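Shikimate dehydrogenase-like protein HI_0607 (Haemophilus influenzae, PDB 1NPY) catalyses the NADP(+)-dependent oxidation of shikimate to 3-dehydroshikimate in vitro, though with much lower activity than classical AroE enzymes, so its biological substrate may differ. Local coordinates at residues Ala81-Ser86 against Thr102-Ile107; Lys109-Tyr114 against Lys139-Glu144; Ala133-Phe138 against Glu144-Tyr149; Arg223-Gln226 against Gln231-Ser234. All blocks are in the same frame, centred on the assembly; numbering follows the deposited sequence.

Contact 1 (Ala81-Ser86 against Thr102-Ile107); sequences AQAIES and TDYIAI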
loop_
_atom_site.group_PDB
_atom_site.type_symbol
_atom_site.label_atom_id
_atom_site.label_comp_id
_atom_site.label_asym_id
_atom_site.label_seq_id
_atom_site.Cartn_x
_atom_site.Cartn_y
_atom_site.Cartn_z
ATOM N N ALA A 81 -9.771 -1.490 -6.619
ATOM C CA ALA A 81 -8.897 -1.434 -7.786
ATOM C C ALA A 81 -9.440 -0.433 -8.803
ATOM O O ALA A 81 -8.664 0.262 -9.445
ATOM C CB ALA A 81 -8.721 -2.823 -8.413
ATOM N N GLN A 82 -10.760 -0.276 -8.891
ATOM C CA GLN A 82 -11.349 0.713 -9.791
ATOM C C GLN A 82 -10.995 2.139 -9.392
ATOM O O GLN A 82 -10.809 2.979 -10.257
ATOM C CB GLN A 82 -12.875 0.596 -9.827
ATOM C CG GLN A 82 -13.370 -0.711 -10.436
ATOM C CD GLN A 82 -14.881 -0.834 -10.462
ATOM O OE1 GLN A 82 -15.558 -0.557 -9.473
ATOM N NE2 GLN A 82 -15.403 -1.318 -11.578
ATOM N N ALA A 83 -10.840 2.376 -8.097
ATOM C CA ALA A 83 -10.647 3.703 -7.533
ATOM C C ALA A 83 -9.358 4.350 -8.022
ATOM O O ALA A 83 -9.282 5.577 -8.119
ATOM C CB ALA A 83 -10.669 3.637 -6.028
ATOM N N ILE A 84 -8.373 3.512 -8.347
ATOM C CA ILE A 84 -7.083 3.957 -8.842
ATOM C C ILE A 84 -6.612 3.254 -10.116
ATOM O O ILE A 84 -5.469 3.457 -10.533
ATOM C CB ILE A 84 -6.029 3.842 -7.731
ATOM C CG1 ILE A 84 -5.961 2.404 -7.222
ATOM C CG2 ILE A 84 -6.342 4.768 -6.557
ATOM C CD1 ILE A 84 -4.842 2.133 -6.203
ATOM N N GLU A 85 -7.502 2.495 -10.742
ATOM C CA GLU A 85 -7.235 1.732 -11.959
ATOM C C GLU A 85 -5.912 0.975 -11.895
ATOM O O GLU A 85 -5.049 1.055 -12.763
ATOM C CB GLU A 85 -7.399 2.594 -13.217
ATOM C CG GLU A 85 -8.824 3.125 -13.379
ATOM C CD GLU A 85 -9.960 2.105 -13.493
ATOM O OE1 GLU A 85 -11.128 2.542 -13.323
ATOM O OE2 GLU A 85 -9.784 0.884 -13.742
ATOM N N SER A 86 -5.738 0.228 -10.809
ATOM C CA SER A 86 -4.507 -0.519 -10.572
ATOM C C SER A 86 -4.849 -1.675 -9.637
ATOM O O SER A 86 -5.520 -1.437 -8.638
ATOM C CB SER A 86 -3.485 0.364 -9.849
ATOM O OG SER A 86 -2.198 -0.225 -9.803
ATOM N N THR A 102 -5.408 -3.678 -2.218
ATOM C CA THR A 102 -5.295 -3.613 -0.768
ATOM C C THR A 102 -4.390 -2.500 -0.255
ATOM O O THR A 102 -4.447 -2.182 0.928
ATOM C CB THR A 102 -4.888 -4.934 -0.119
ATOM O OG1 THR A 102 -3.619 -5.365 -0.615
ATOM C CG2 THR A 102 -5.880 -6.035 -0.376
ATOM N N ASP A 103 -3.589 -1.872 -1.109
ATOM C CA ASP A 103 -2.954 -0.636 -0.687
ATOM C C ASP A 103 -3.998 0.456 -0.424
ATOM O O ASP A 103 -3.955 1.117 0.613
ATOM C CB ASP A 103 -1.976 -0.158 -1.743
ATOM C CG ASP A 103 -0.700 -0.964 -1.758
ATOM O OD1 ASP A 103 -0.221 -1.461 -0.706
ATOM O OD2 ASP A 103 -0.077 -1.049 -2.833
ATOM N N TYR A 104 -4.930 0.631 -1.359
ATOM C CA TYR A 104 -6.052 1.535 -1.176
ATOM C C TYR A 104 -6.856 1.166 0.077
ATOM O O TYR A 104 -7.149 2.023 0.915
ATOM C CB TYR A 104 -6.913 1.538 -2.450
ATOM C CG TYR A 104 -8.227 2.259 -2.285
ATOM C CD1 TYR A 104 -8.315 3.638 -2.470
ATOM C CD2 TYR A 104 -9.374 1.575 -1.868
ATOM C CE1 TYR A 104 -9.507 4.308 -2.238
ATOM C CE2 TYR A 104 -10.565 2.243 -1.667
ATOM C CZ TYR A 104 -10.629 3.604 -1.864
ATOM O OH TYR A 104 -11.832 4.247 -1.632
ATOM N N ILE A 105 -7.220 -0.107 0.215
ATOM C CA ILE A 105 -7.986 -0.551 1.379
ATOM C C ILE A 105 -7.227 -0.226 2.662
ATOM O O ILE A 105 -7.825 0.258 3.625
ATOM C CB ILE A 105 -8.376 -2.035 1.272
ATOM C CG1 ILE A 105 -9.260 -2.279 0.048
ATOM C CG2 ILE A 105 -9.142 -2.532 2.492
ATOM C CD1 ILE A 105 -9.442 -3.731 -0.284
ATOM N N ALA A 106 -5.934 -0.529 2.704
ATOM C CA ALA A 106 -5.125 -0.275 3.899
ATOM C C ALA A 106 -5.111 1.198 4.280
ATOM O O ALA A 106 -5.189 1.525 5.469
ATOM C CB ALA A 106 -3.687 -0.791 3.722
ATOM N N ILE A 107 -5.052 2.084 3.292
ATOM C CA ILE A 107 -4.921 3.504 3.592
ATOM C C ILE A 107 -6.253 4.010 4.159
ATOM O O ILE A 107 -6.283 4.704 5.176
ATOM C CB ILE A 107 -4.421 4.356 2.418
ATOM C CG1 ILE A 107 -2.972 3.985 2.076
ATOM C CG2 ILE A 107 -4.455 5.815 2.880
ATOM C CD1 ILE A 107 -2.660 4.082 0.624
#
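A single methyl group, CB of A83, sits over one face of the Y104 ring and makes a CH-pi contact. The evidence is geometric: CB lies 4.2 Å from the centroid of the Y104 ring, only 18° off the ring normal. It is displaced toward the rim, so its closest ring atom is CE1 of Y104, at 4.0 Å from A83 CB. The tyrosine reaches the methyl because its CG stands anti to the backbone N (chi1 170°), which carries the ring out from helix 102-113 toward the turn after helix 79-82. At the root of the side chain, I84 adds a looser apolar touch, its CD1 lying 4.3 Å from CB of Y104. The tyrosine side chain meets the turn at two levels, its ring against the A83 methyl and its CB beside CD1 of I84. Its hydroxyl is hydrogen-bonded to ND2 of N140, tying the ring's outer end to helix 131-140. E85, with positive phi (45°), is the C-prime residue of a Schellman motif in which S86 N bonds to A81 O at 3.2 Å, while the companion bond from E85 N to Q82 O is weak. D103, the residue before Y104, is inferred to bind substrate, and its long, weak ion pair with the probable proton donor/acceptor K67 places this contact beside the shikimate dehydrogenase active site.

Contact 2 (Lys109-Tyr114 against Lys139-Glu144); sequences KLIEKY and KNSGFE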
loop_
_atom_site.group_PDB
_atom_site.type_symbol
_atom_site.label_atom_id
_atom_site.label_comp_id
_atom_site.label_asym_id
_atom_site.label_seq_id
_atom_site.Cartn_x
_atom_site.Cartn_y
_atom_site.Cartn_z
ATOM N N LYS A 109 -8.424 2.158 5.770
ATOM C CA LYS A 109 -8.423 1.618 7.117
ATOM C C LYS A 109 -7.589 2.376 8.144
ATOM O O LYS A 109 -8.024 2.542 9.290
ATOM C CB LYS A 109 -8.075 0.121 7.145
ATOM C CG LYS A 109 -9.161 -0.762 6.520
ATOM C CD LYS A 109 -9.015 -2.243 6.853
ATOM C CE LYS A 109 -10.274 -3.088 6.582
ATOM N NZ LYS A 109 -11.545 -2.303 6.642
ATOM N N LEU A 110 -6.396 2.827 7.761
ATOM C CA LEU A 110 -5.568 3.609 8.660
ATOM C C LEU A 110 -6.108 5.010 8.943
ATOM O O LEU A 110 -5.985 5.517 10.071
ATOM C CB LEU A 110 -4.150 3.684 8.090
ATOM C CG LEU A 110 -3.416 2.348 8.133
ATOM C CD1 LEU A 110 -2.248 2.369 7.165
ATOM C CD2 LEU A 110 -2.925 2.072 9.557
ATOM N N ILE A 111 -6.748 5.617 7.949
ATOM C CA ILE A 111 -7.379 6.920 8.134
ATOM C C ILE A 111 -8.420 6.760 9.234
ATOM O O ILE A 111 -8.501 7.556 10.169
ATOM C CB ILE A 111 -8.003 7.433 6.811
ATOM C CG1 ILE A 111 -6.881 7.954 5.903
ATOM C CG2 ILE A 111 -8.998 8.562 7.030
ATOM C CD1 ILE A 111 -7.312 8.172 4.441
ATOM N N GLU A 112 -9.218 5.707 9.117
ATOM C CA GLU A 112 -10.216 5.402 10.136
ATOM C C GLU A 112 -9.594 5.052 11.487
ATOM O O GLU A 112 -9.979 5.584 12.531
ATOM C CB GLU A 112 -11.109 4.263 9.653
ATOM C CG GLU A 112 -12.187 3.942 10.678
ATOM C CD GLU A 112 -13.263 3.031 10.125
ATOM O OE1 GLU A 112 -13.232 1.823 10.444
ATOM O OE2 GLU A 112 -14.147 3.534 9.396
ATOM N N LYS A 113 -8.617 4.152 11.482
ATOM C CA LYS A 113 -7.989 3.703 12.716
ATOM C C LYS A 113 -7.448 4.848 13.562
ATOM O O LYS A 113 -7.627 4.887 14.775
ATOM C CB LYS A 113 -6.851 2.736 12.408
ATOM C CG LYS A 113 -6.173 2.256 13.667
ATOM C CD LYS A 113 -5.189 1.136 13.382
ATOM C CE LYS A 113 -4.348 0.864 14.620
ATOM N NZ LYS A 113 -3.727 -0.479 14.459
ATOM N N TYR A 114 -6.808 5.802 12.910
ATOM C CA TYR A 114 -6.213 6.956 13.574
ATOM C C TYR A 114 -7.206 8.114 13.751
ATOM O O TYR A 114 -6.837 9.211 14.191
ATOM C CB TYR A 114 -4.959 7.375 12.806
ATOM C CG TYR A 114 -3.758 6.502 13.106
ATOM C CD1 TYR A 114 -2.952 6.778 14.200
ATOM C CD2 TYR A 114 -3.494 5.364 12.355
ATOM C CE1 TYR A 114 -1.875 5.979 14.514
ATOM C CE2 TYR A 114 -2.438 4.550 12.660
ATOM C CZ TYR A 114 -1.626 4.873 13.736
ATOM O OH TYR A 114 -0.560 4.078 14.068
ATOM N N LYS A 139 -9.985 11.005 -0.529
ATOM C CA LYS A 139 -11.135 11.579 -1.214
ATOM C C LYS A 139 -12.346 10.749 -0.839
ATOM O O LYS A 139 -13.401 11.298 -0.497
ATOM C CB LYS A 139 -10.935 11.527 -2.729
ATOM C CG LYS A 139 -12.086 12.103 -3.564
ATOM C CD LYS A 139 -12.093 13.614 -3.424
ATOM C CE LYS A 139 -13.223 14.249 -4.245
ATOM N NZ LYS A 139 -14.297 13.241 -4.466
ATOM N N ASN A 140 -12.206 9.427 -0.893
ATOM C CA ASN A 140 -13.376 8.596 -0.638
ATOM C C ASN A 140 -13.701 8.467 0.842
ATOM O O ASN A 140 -14.733 7.915 1.208
ATOM C CB ASN A 140 -13.205 7.237 -1.305
ATOM C CG ASN A 140 -13.178 7.357 -2.806
ATOM O OD1 ASN A 140 -13.642 8.353 -3.369
ATOM N ND2 ASN A 140 -12.576 6.378 -3.466
ATOM N N SER A 141 -12.828 8.985 1.702
ATOM C CA SER A 141 -13.096 9.129 3.126
ATOM C C SER A 141 -13.702 10.488 3.484
ATOM O O SER A 141 -13.813 10.822 4.670
ATOM C CB SER A 141 -11.793 8.908 3.902
ATOM O OG SER A 141 -11.349 7.564 3.741
ATOM N N GLY A 142 -13.948 11.320 2.479
ATOM C CA GLY A 142 -14.667 12.570 2.665
ATOM C C GLY A 142 -13.821 13.803 2.906
ATOM O O GLY A 142 -14.327 14.844 3.350
ATOM N N PHE A 143 -12.528 13.712 2.603
ATOM C CA PHE A 143 -11.640 14.854 2.805
ATOM C C PHE A 143 -11.741 15.716 1.568
ATOM O O PHE A 143 -11.531 15.242 0.441
ATOM C CB PHE A 143 -10.175 14.421 2.995
ATOM C CG PHE A 143 -9.893 13.806 4.331
ATOM C CD1 PHE A 143 -8.976 14.402 5.180
ATOM C CD2 PHE A 143 -10.482 12.616 4.727
ATOM C CE1 PHE A 143 -8.710 13.835 6.419
ATOM C CE2 PHE A 143 -10.243 12.056 5.976
ATOM C CZ PHE A 143 -9.315 12.651 6.811
ATOM N N GLU A 144 -12.101 16.979 1.782
ATOM C CA GLU A 144 -12.186 17.914 0.671
ATOM C C GLU A 144 -10.989 18.856 0.620
ATOM O O GLU A 144 -10.769 19.487 -0.409
ATOM C CB GLU A 144 -13.525 18.665 0.725
ATOM C CG GLU A 144 -14.749 17.767 0.604
ATOM C CD GLU A 144 -14.909 17.079 -0.749
ATOM O OE1 GLU A 144 -15.987 16.477 -0.953
ATOM O OE2 GLU A 144 -14.004 17.087 -1.622
#
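I111 and F143 slide past one another in opposite directions, one projecting from helix 102-113 and the other from the turn that follows helix 131-140. Their meeting point is the CG2 branch of I111, which lies 3.9 Å from CE2 of F143 and 4.1 Å from CZ of F143. The methyl thus addresses two adjacent carbons at the far end of the ring, in an oblique approach. CD1 of I111 comes nearest to S141, 4.1 Å from its OG, with CG2 almost as close to that oxygen; only CG2 also reaches the F143 ring. Chi1 of I111 (-77°) sets CG2 anti to the backbone N and sends CG1, with CD1 beyond it, along the other side. The CA atoms of I111 and S141 are 7.9 Å apart, so side chains alone bridge the gap. Between S141 and F143 the chain turns at G142, whose positive phi (94°) belongs to a Schellman motif; G142 N bonds to K139 O at 3.0 Å. F143 is further fixed by an edge-to-face stack with F138, and L116 touches both I111 and F143. The hydroxyl of S141 bonds back to the carbonyl O of A137, so the one polar side-chain atom facing I111 has a partner in the last turn of helix 131-140. The chemistry across the contact is accordingly apolar, and its cohesion should come from van der Waals contact and exclusion of water.

Contact 3 (Ala133-Phe138 against Glu144-Tyr149); sequences AVVAAF and EKLKIY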
loop_
_atom_site.group_PDB
_atom_site.type_symbol
_atom_site.label_atom_id
_atom_site.label_comp_id
_atom_site.label_asym_id
_atom_site.label_seq_id
_atom_site.Cartn_x
_atom_site.Cartn_y
_atom_site.Cartn_z
ATOM N N ALA A 133 -3.211 5.947 -4.607
ATOM C CA ALA A 133 -3.922 5.226 -3.555
ATOM C C ALA A 133 -4.180 6.118 -2.345
ATOM O O ALA A 133 -5.290 6.166 -1.846
ATOM C CB ALA A 133 -3.139 4.012 -3.106
ATOM N N VAL A 134 -3.185 6.889 -1.929
ATOM C CA VAL A 134 -3.355 7.842 -0.836
ATOM C C VAL A 134 -4.413 8.912 -1.141
ATOM O O VAL A 134 -5.338 9.127 -0.344
ATOM C CB VAL A 134 -1.983 8.459 -0.471
ATOM C CG1 VAL A 134 -2.211 9.664 0.426
ATOM C CG2 VAL A 134 -1.088 7.367 0.164
ATOM N N VAL A 135 -4.282 9.577 -2.286
ATOM C CA VAL A 135 -5.182 10.653 -2.665
ATOM C C VAL A 135 -6.614 10.134 -2.762
ATOM O O VAL A 135 -7.558 10.777 -2.283
ATOM C CB VAL A 135 -4.721 11.350 -3.947
ATOM C CG1 VAL A 135 -5.748 12.380 -4.425
ATOM C CG2 VAL A 135 -3.389 12.021 -3.696
ATOM N N ALA A 136 -6.777 8.966 -3.377
ATOM C CA ALA A 136 -8.113 8.394 -3.541
ATOM C C ALA A 136 -8.737 7.963 -2.228
ATOM O O ALA A 136 -9.954 8.074 -2.023
ATOM C CB ALA A 136 -8.055 7.209 -4.511
ATOM N N ALA A 137 -7.899 7.429 -1.346
ATOM C CA ALA A 137 -8.365 7.016 -0.032
ATOM C C ALA A 137 -8.856 8.204 0.782
ATOM O O ALA A 137 -9.892 8.129 1.455
ATOM C CB ALA A 137 -7.307 6.219 0.714
ATOM N N PHE A 138 -8.115 9.307 0.717
ATOM C CA PHE A 138 -8.588 10.512 1.401
ATOM C C PHE A 138 -9.881 11.030 0.790
ATOM O O PHE A 138 -10.803 11.398 1.515
ATOM C CB PHE A 138 -7.496 11.579 1.457
ATOM C CG PHE A 138 -6.539 11.387 2.602
ATOM C CD1 PHE A 138 -6.878 11.785 3.883
ATOM C CD2 PHE A 138 -5.301 10.793 2.399
ATOM C CE1 PHE A 138 -6.032 11.609 4.935
ATOM C CE2 PHE A 138 -4.426 10.642 3.448
ATOM C CZ PHE A 138 -4.790 11.038 4.722
ATOM N N GLU A 144 -12.101 16.979 1.782
ATOM C CA GLU A 144 -12.186 17.914 0.671
ATOM C C GLU A 144 -10.989 18.856 0.620
ATOM O O GLU A 144 -10.769 19.487 -0.409
ATOM C CB GLU A 144 -13.525 18.665 0.725
ATOM C CG GLU A 144 -14.749 17.767 0.604
ATOM C CD GLU A 144 -14.909 17.079 -0.749
ATOM O OE1 GLU A 144 -15.987 16.477 -0.953
ATOM O OE2 GLU A 144 -14.004 17.087 -1.622
ATOM N N LYS A 145 -10.175 18.927 1.670
ATOM C CA LYS A 145 -9.124 19.930 1.692
ATOM C C LYS A 145 -7.776 19.233 1.598
ATOM O O LYS A 145 -7.181 18.899 2.620
ATOM C CB LYS A 145 -9.231 20.794 2.938
ATOM C CG LYS A 145 -10.524 21.596 2.871
ATOM C CD LYS A 145 -10.582 22.839 3.736
ATOM C CE LYS A 145 -12.037 23.276 3.888
ATOM N NZ LYS A 145 -12.956 22.673 2.858
ATOM N N LEU A 146 -7.344 18.996 0.367
ATOM C CA LEU A 146 -6.096 18.284 0.100
ATOM C C LEU A 146 -5.353 18.918 -1.064
ATOM O O LEU A 146 -5.940 19.329 -2.068
ATOM C CB LEU A 146 -6.375 16.796 -0.155
ATOM C CG LEU A 146 -5.175 15.854 -0.292
ATOM C CD1 LEU A 146 -5.584 14.453 0.159
ATOM C CD2 LEU A 146 -4.573 15.778 -1.689
ATOM N N LYS A 147 -4.041 19.054 -0.911
ATOM C CA LYS A 147 -3.218 19.611 -1.973
ATOM C C LYS A 147 -2.120 18.593 -2.267
ATOM O O LYS A 147 -1.597 17.959 -1.348
ATOM C CB LYS A 147 -2.627 20.958 -1.554
ATOM C CG LYS A 147 -3.673 21.999 -1.221
ATOM C CD LYS A 147 -3.037 23.288 -0.721
ATOM C CE LYS A 147 -4.053 24.238 -0.116
ATOM N NZ LYS A 147 -3.408 25.402 0.563
ATOM N N ILE A 148 -1.760 18.477 -3.540
ATOM C CA ILE A 148 -0.688 17.593 -3.972
ATOM C C ILE A 148 0.501 18.489 -4.264
ATOM O O ILE A 148 0.410 19.387 -5.102
ATOM C CB ILE A 148 -1.109 16.759 -5.198
ATOM C CG1 ILE A 148 -2.102 15.665 -4.777
ATOM C CG2 ILE A 148 0.117 16.038 -5.781
ATOM C CD1 ILE A 148 -3.524 15.889 -5.178
ATOM N N TYR A 149 1.567 18.289 -3.494
ATOM C CA TYR A 149 2.855 18.942 -3.662
ATOM C C TYR A 149 3.831 17.999 -4.348
ATOM O O TYR A 149 4.175 16.949 -3.818
ATOM C CB TYR A 149 3.373 19.298 -2.259
ATOM C CG TYR A 149 4.795 19.804 -2.169
ATOM C CD1 TYR A 149 5.303 20.696 -3.099
ATOM C CD2 TYR A 149 5.615 19.399 -1.116
ATOM C CE1 TYR A 149 6.615 21.157 -3.000
ATOM C CE2 TYR A 149 6.920 19.850 -1.011
ATOM C CZ TYR A 149 7.410 20.720 -1.952
ATOM O OH TYR A 149 8.696 21.190 -1.846
#
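L146 lays its CD1 methyl against the root of F138, 3.7 Å from CB and 4.0 Å from CG of that phenylalanine. The contact belongs to the beta-alpha-beta unit formed by strand 122-125, helix 131-140 and strand 146-149 in the parallel, Rossmann-type sheet of the NADP(+)-binding half. Helix 133-138 and strand 146-149 run almost exactly antiparallel, at 172°, with their axes 10.5 Å apart at closest approach. That spacing is bridged by two side chains from each element. L146 and I148, two residues apart, point to the same face of the strand, toward the helix; V135 and F138, three residues apart, come from nearly one turn of it. In both main pairs, F138 with L146 and V135 with I148, the side chains cross at about a right angle. L146 also reaches V135, though more loosely, at 4.4 Å between its CD2 and V135 CG2, so L146 and V135 link the two pairs. All four residues are buried. V124 of the preceding strand packs on L146, while Y163 of helix 153-163 touches V135. The S127 side chain, in the turn thought by similarity to bind NADP(+), lies about 5 Å from that of I148 at nearest atoms. At this end of the layer, V135 chi1 (174°) sets CG2 anti to the carbonyl carbon, and this methyl meets I148 4.0 Å from CG1 and 4.1 Å from CD1.

Contact 4 (Arg223-Gln226 against Gln231-Ser234); sequences RYAQ and QTIS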
loop_
_atom_site.group_PDB
_atom_site.type_symbol
_atom_site.label_atom_id
_atom_site.label_comp_id
_atom_site.label_asym_id
_atom_site.label_seq_id
_atom_site.Cartn_x
_atom_site.Cartn_y
_atom_site.Cartn_z
ATOM N N ARG A 223 10.920 10.820 12.556
ATOM C CA ARG A 223 11.690 11.087 13.767
ATOM C C ARG A 223 11.460 12.494 14.297
ATOM O O ARG A 223 11.263 12.677 15.505
ATOM C CB ARG A 223 13.189 10.935 13.487
ATOM C CG ARG A 223 13.772 9.549 13.636
ATOM C CD ARG A 223 15.057 9.570 14.483
ATOM N NE ARG A 223 15.451 8.263 15.008
ATOM C CZ ARG A 223 16.011 7.343 14.246
ATOM N NH1 ARG A 223 16.233 7.627 12.973
ATOM N NH2 ARG A 223 16.364 6.164 14.726
ATOM N N TYR A 224 11.496 13.491 13.412
ATOM C CA TYR A 224 11.218 14.865 13.824
ATOM C C TYR A 224 9.786 15.044 14.319
ATOM O O TYR A 224 9.565 15.651 15.362
ATOM C CB TYR A 224 11.575 15.881 12.737
ATOM C CG TYR A 224 11.439 17.300 13.234
ATOM C CD1 TYR A 224 12.419 17.872 14.038
ATOM C CD2 TYR A 224 10.320 18.064 12.942
ATOM C CE1 TYR A 224 12.271 19.133 14.564
ATOM C CE2 TYR A 224 10.174 19.347 13.439
ATOM C CZ TYR A 224 11.162 19.887 14.239
ATOM O OH TYR A 224 11.040 21.167 14.729
ATOM N N ALA A 225 8.812 14.435 13.642
ATOM C CA ALA A 225 7.435 14.486 14.131
ATOM C C ALA A 225 7.325 13.925 15.555
ATOM O O ALA A 225 6.591 14.451 16.398
ATOM C CB ALA A 225 6.538 13.711 13.188
ATOM N N GLN A 226 8.009 12.813 15.798
ATOM C CA GLN A 226 8.018 12.221 17.133
ATOM C C GLN A 226 8.697 13.112 18.166
ATOM O O GLN A 226 8.281 13.169 19.325
ATOM C CB GLN A 226 8.673 10.848 17.119
ATOM C CG GLN A 226 7.858 9.825 16.381
ATOM C CD GLN A 226 8.534 8.481 16.276
ATOM O OE1 GLN A 226 9.747 8.396 16.412
ATOM N NE2 GLN A 226 7.769 7.462 15.920
ATOM N N GLN A 231 1.312 12.988 16.081
ATOM C CA GLN A 231 0.857 11.647 15.758
ATOM C C GLN A 231 1.604 11.180 14.518
ATOM O O GLN A 231 1.799 11.982 13.607
ATOM C CB GLN A 231 -0.638 11.684 15.476
ATOM C CG GLN A 231 -1.252 10.348 15.140
ATOM C CD GLN A 231 -2.758 10.441 15.009
ATOM O OE1 GLN A 231 -3.459 10.627 16.002
ATOM N NE2 GLN A 231 -3.260 10.319 13.789
ATOM N N THR A 232 2.080 9.945 14.509
ATOM C CA THR A 232 2.713 9.379 13.322
ATOM C C THR A 232 2.109 8.058 12.862
ATOM O O THR A 232 1.644 7.251 13.666
ATOM C CB THR A 232 4.203 9.137 13.515
ATOM O OG1 THR A 232 4.432 8.178 14.553
ATOM C CG2 THR A 232 4.948 10.370 13.921
ATOM N N ILE A 233 2.110 7.891 11.546
ATOM C CA ILE A 233 1.709 6.674 10.840
ATOM C C ILE A 233 2.858 6.301 9.910
ATOM O O ILE A 233 3.286 7.146 9.136
ATOM C CB ILE A 233 0.425 6.902 10.021
ATOM C CG1 ILE A 233 -0.637 7.545 10.908
ATOM C CG2 ILE A 233 -0.123 5.570 9.447
ATOM C CD1 ILE A 233 -1.903 7.833 10.172
ATOM N N SER A 234 3.369 5.077 10.007
ATOM C CA SER A 234 4.598 4.688 9.326
ATOM C C SER A 234 4.255 3.749 8.187
ATOM O O SER A 234 3.193 3.137 8.203
ATOM C CB SER A 234 5.508 3.987 10.342
ATOM O OG SER A 234 6.295 3.022 9.673
#
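A225 and T232 form the compact half of this contact. CB of A225 points at the strand and stops 3.8 Å from CG2 of T232, a methyl-to-methyl touch that coincides with the nearest approach of the two backbones, 7.0 Å between the CA atoms of A225 and T232, consistent with the small side chain at this position. The threonine's torsion assigns its two branches different roles: chi1 of 63° places CG2 anti to the carbonyl carbon, facing the helix, and leaves OG1 between the backbone N and carbonyl carbon. The same CG2 also meets the aliphatic part of Q226, at 3.8 Å from its CG, so one methyl serves two successive helix residues.

The looser half lies with Q226, which is exposed, whereas A225 is buried. The CB of Q226 is not directed at the strand; the chain is extended beyond CG (chi2 176°) and runs across T232 at about a right angle, laying its CG methylene against the threonine methyl. The evidence there supports aliphatic cover alone, and T232 itself remains partly exposed.

The pair joins helix 220-227 to strand 231-233 at the end of the beta-alpha-beta unit that starts with strand 208-211. Strand 231-233 is the outermost on its side of the parallel sheet within this chain, and Q231 and I233 make backbone bonds to the neighbouring strand. A225 is also touched by A209 of strand 208-211 and I203 of helix 200-205, while S234, at the N-cap position, caps the start of helix 235-251.

Following the chain from the N terminus, contact 1 closes first, across the two strands 89-93 and 96-100, and ties the end of helix 79-82 to helix 102-113. That helix continues into contact 2, which spans strand 122-125 and most of helix 131-140. Contact 3 opens within this span and closes after it, so contacts 2 and 3 cross and share E144. Contacts 2 and 3 both use helix 131-140, and contact 1 packs against it, linking the substrate-binding half to the nucleotide-binding sheet. Contact 4 follows in series, a short helix-to-strand closure at the far edge of that sheet, where Y114 of contact 2 packs against Q231 and I233.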